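Local coordinates for capsid protein (Macrobrachium rosenbergii nodavirus, PDB 5YKU) that forms the protruding spike domain of the nodavirus capsid, which probably pairs with a second copy to build dimeric surface spikes, at residues A[46-51]-A[72-77]. Numbering follows the deposited sequence.
Sequences PYMDRV and ISYFDT
Pro46 lays its ring against the outer end of the Tyr74 side chain, with Pro46 CB 3.4 Å from Tyr74 CE1 and meeting that ring obliquely. The same Pro46 CB also meets Ile72 CG2 at 3.7 Å, and Pro46 CG and CD lie near that methyl too. Selenomethionine Met48 approaches the Tyr74 ring at its edge: the chain bends at chi3 (-70°), bringing Met48 CE to 3.9 Å from Tyr74 CD1. The Tyr74 hydroxyl is held by Gln114 O and Trp19 NE1, and its ring stacks with Tyr113. In the antiparallel sheet of this protrusion domain, strand 81-89 runs between strands 41-47 and 69-75, so no backbone hydrogen bond joins the two segments; side chains make most of the contact, with Tyr47 O in the plane of the Tyr74 ring. Beyond the strand ends, an extended Arg50 side chain reaches Asp76 in a salt bridge, NH1 to OD2 2.9 Å, nearly straight at 167°. Asp76 OD2 lies in the guanidinium plane; Arg50 NH1 meets it on its anti side, tilted somewhat out of the carboxylate plane, the two planar groups being turned 54° apart. Ser53 OG also bonds this oxygen, while Asp76 OD1 takes Gln57 N and Thr77 OG1; Arg50 NH2 binds Gln57 OE1.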
ATOM      1  N   PRO A  46       3.720  -4.393   0.745  1.00  7.98           N
ATOM      2  CA  PRO A  46       4.247  -3.835   1.978  1.00  7.79           C
ATOM      3  C   PRO A  46       5.716  -3.940   2.047  1.00  7.25           C
ATOM      4  O   PRO A  46       6.298  -4.875   1.488  1.00  8.55           O
ATOM      5  CB  PRO A  46       3.560  -4.647   3.055  1.00  7.82           C
ATOM      6  CG  PRO A  46       3.389  -6.031   2.401  1.00  7.80           C
ATOM      7  CD  PRO A  46       3.149  -5.730   0.953  1.00  8.15           C
ATOM      8  N   TYR A  47       6.347  -3.042   2.737  1.00  7.73           N
ATOM      9  CA  TYR A  47       7.757  -3.216   3.188  1.00  7.37           C
ATOM     10  C   TYR A  47       7.826  -2.713   4.591  1.00  7.86           C
ATOM     11  O   TYR A  47       6.867  -2.102   5.101  1.00  8.06           O
ATOM     12  CB  TYR A  47       8.793  -2.562   2.250  1.00  8.33           C
ATOM     13  CG  TYR A  47       8.962  -1.066   2.376  1.00  9.04           C
ATOM     14  CD1 TYR A  47       9.969  -0.566   3.223  1.00 10.08           C
ATOM     15  CD2 TYR A  47       8.225  -0.140   1.684  1.00  8.21           C
ATOM     16  CE1 TYR A  47      10.190   0.796   3.360  1.00 10.53           C
ATOM     17  CE2 TYR A  47       8.404   1.198   1.808  1.00  9.42           C
ATOM     18  CZ  TYR A  47       9.382   1.635   2.675  1.00 10.92           C
ATOM     19  OH  TYR A  47       9.556   3.036   2.798  1.00 13.12           O
HETATM   20  N   MSE A  48       8.912  -2.926   5.270  1.00  7.80           N
HETATM   21  CA  MSE A  48       9.106  -2.462   6.633  1.00  8.61           C
HETATM   22  C   MSE A  48      10.517  -1.993   6.827  1.00  8.36           C
HETATM   23  O   MSE A  48      11.510  -2.693   6.595  1.00  8.65           O
HETATM   24  CB  MSE A  48       8.693  -3.528   7.636  1.00  9.14           C
HETATM   25  CG  MSE A  48       8.471  -3.008   9.015  1.00  9.76           C
HETATM   26 SE   MSE A  48       7.441  -4.293  10.128  0.67  9.53          SE
HETATM   27  CE  MSE A  48       5.713  -4.123   9.262  1.00 10.70           C
ATOM     28  N   ASP A  49      10.612  -0.808   7.428  1.00  8.68           N
ATOM     29  CA  ASP A  49      11.860  -0.261   7.949  1.00  9.59           C
ATOM     30  C   ASP A  49      11.399   0.587   9.119  1.00  8.93           C
ATOM     31  O   ASP A  49      11.154   1.798   8.947  1.00  9.89           O
ATOM     32  CB  ASP A  49      12.633   0.535   6.885  1.00  9.65           C
ATOM     33  CG  ASP A  49      13.831   1.140   7.466  1.00 12.12           C
ATOM     34  OD1 ASP A  49      14.277   0.845   8.550  1.00 15.40           O
ATOM     35  OD2 ASP A  49      14.518   1.976   6.724  1.00 15.92           O
ATOM     36  N   ARG A  50      11.174  -0.040  10.259  1.00  7.79           N
ATOM     37  CA  ARG A  50      10.287   0.566  11.272  1.00  8.20           C
ATOM     38  C   ARG A  50      10.488  -0.094  12.590  1.00  8.10           C
ATOM     39  O   ARG A  50      10.381  -1.340  12.718  1.00  8.99           O
ATOM     40  CB  ARG A  50       8.859   0.357  10.805  1.00  9.02           C
ATOM     41  CG  ARG A  50       7.789   0.987  11.676  1.00  8.76           C
ATOM     42  CD  ARG A  50       6.414   0.602  11.174  1.00  9.12           C
ATOM     43  NE  ARG A  50       5.300   1.126  11.958  1.00  9.14           N
ATOM     44  CZ  ARG A  50       4.767   0.572  13.036  1.00  9.01           C
ATOM     45  NH1 ARG A  50       5.310  -0.479  13.628  1.00  9.85           N
ATOM     46  NH2 ARG A  50       3.674   1.122  13.539  1.00  9.72           N
ATOM     47  N   VAL A  51      10.803   0.671  13.624  1.00  9.51           N
ATOM     48  CA  VAL A  51      10.891   0.186  14.952  1.00  9.24           C
ATOM     49  C   VAL A  51       9.554  -0.316  15.418  1.00  9.07           C
ATOM     50  O   VAL A  51       8.541   0.372  15.270  1.00 10.76           O
ATOM     51  CB  VAL A  51      11.464   1.241  15.892  1.00 10.66           C
ATOM     52  CG1 VAL A  51      11.410   0.831  17.340  1.00 13.54           C
ATOM     53  CG2 VAL A  51      12.835   1.682  15.480  1.00 13.19           C
ATOM     54  N   ILE A  72      -3.305  -6.476   2.055  1.00  9.14           N
ATOM     55  CA  ILE A  72      -2.017  -6.269   2.694  1.00  8.92           C
ATOM     56  C   ILE A  72      -2.167  -6.273   4.225  1.00  8.56           C
ATOM     57  O   ILE A  72      -3.108  -5.669   4.748  1.00  9.36           O
ATOM     58  CB  ILE A  72      -1.316  -4.990   2.224  1.00  8.99           C
ATOM     59  CG1 ILE A  72      -0.934  -5.109   0.787  1.00  9.73           C
ATOM     60  CG2 ILE A  72      -0.112  -4.655   3.076  1.00  9.07           C
ATOM     61  CD1 ILE A  72      -0.395  -3.891   0.107  1.00 10.84           C
ATOM     62  N   SER A  73      -1.251  -6.975   4.907  1.00  8.04           N
ATOM     63  CA  SER A  73      -1.283  -7.079   6.339  1.00  8.41           C
ATOM     64  C   SER A  73      -0.030  -6.587   6.954  1.00  7.99           C
ATOM     65  O   SER A  73       1.097  -7.029   6.566  1.00  8.69           O
ATOM     66  CB  SER A  73      -1.478  -8.503   6.777  1.00 10.05           C
ATOM     67  OG  SER A  73      -2.790  -8.968   6.509  1.00 12.18           O
ATOM     68  N   TYR A  74      -0.105  -5.749   8.012  1.00  7.78           N
ATOM     69  CA  TYR A  74       0.993  -5.334   8.849  1.00  8.58           C
ATOM     70  C   TYR A  74       0.739  -5.731  10.274  1.00  8.58           C
ATOM     71  O   TYR A  74      -0.372  -5.548  10.790  1.00  8.74           O
ATOM     72  CB  TYR A  74       1.195  -3.847   8.816  1.00  8.66           C
ATOM     73  CG  TYR A  74       1.471  -3.262   7.445  1.00  7.67           C
ATOM     74  CD1 TYR A  74       2.779  -3.129   6.952  1.00  7.67           C
ATOM     75  CD2 TYR A  74       0.432  -2.786   6.692  1.00  8.58           C
ATOM     76  CE1 TYR A  74       3.010  -2.583   5.706  1.00  7.53           C
ATOM     77  CE2 TYR A  74       0.665  -2.200   5.451  1.00  7.81           C
ATOM     78  CZ  TYR A  74       1.944  -2.096   4.968  1.00  7.90           C
ATOM     79  OH  TYR A  74       2.176  -1.544   3.718  1.00  7.94           O
ATOM     80  N   PHE A  75       1.770  -6.156  10.982  1.00  7.94           N
ATOM     81  CA  PHE A  75       1.725  -6.357  12.458  1.00  7.97           C
ATOM     82  C   PHE A  75       3.099  -6.302  12.946  1.00  7.83           C
ATOM     83  O   PHE A  75       3.998  -6.915  12.353  1.00  9.45           O
ATOM     84  CB  PHE A  75       1.070  -7.691  12.819  1.00  9.20           C
ATOM     85  CG  PHE A  75       0.658  -7.780  14.256  1.00  9.42           C
ATOM     86  CD1 PHE A  75      -0.356  -6.957  14.712  1.00 11.44           C
ATOM     87  CD2 PHE A  75       1.245  -8.574  15.146  1.00 10.18           C
ATOM     88  CE1 PHE A  75      -0.853  -7.045  16.005  1.00 11.83           C
ATOM     89  CE2 PHE A  75       0.801  -8.630  16.492  1.00 10.36           C
ATOM     90  CZ  PHE A  75      -0.275  -7.930  16.894  1.00 11.89           C
ATOM     91  N   ASP A  76       3.368  -5.598  14.046  1.00  8.77           N
ATOM     92  CA  ASP A  76       4.736  -5.316  14.480  1.00  8.74           C
ATOM     93  C   ASP A  76       5.205  -6.032  15.694  1.00  9.41           C
ATOM     94  O   ASP A  76       6.330  -5.785  16.083  1.00 10.55           O
ATOM     95  CB  ASP A  76       4.890  -3.799  14.599  1.00  8.72           C
ATOM     96  CG  ASP A  76       4.067  -3.163  15.705  1.00  8.99           C
ATOM     97  OD1 ASP A  76       3.210  -3.877  16.307  1.00  9.04           O
ATOM     98  OD2 ASP A  76       4.350  -1.934  15.984  1.00  9.73           O
ATOM     99  N   THR A  77       4.417  -6.854  16.335  1.00 10.07           N
ATOM    100  CA  THR A  77       4.767  -7.347  17.678  1.00 10.47           C
ATOM    101  C   THR A  77       4.731  -8.830  17.717  1.00 11.49           C
ATOM    102  O   THR A  77       3.661  -9.468  17.578  1.00 13.57           O
ATOM    103  CB  THR A  77       3.811  -6.770  18.744  1.00 10.24           C
ATOM    104  OG1 THR A  77       3.820  -5.324  18.672  1.00 10.69           O
ATOM    105  CG2 THR A  77       4.190  -7.207  20.104  1.00 11.89           C
TER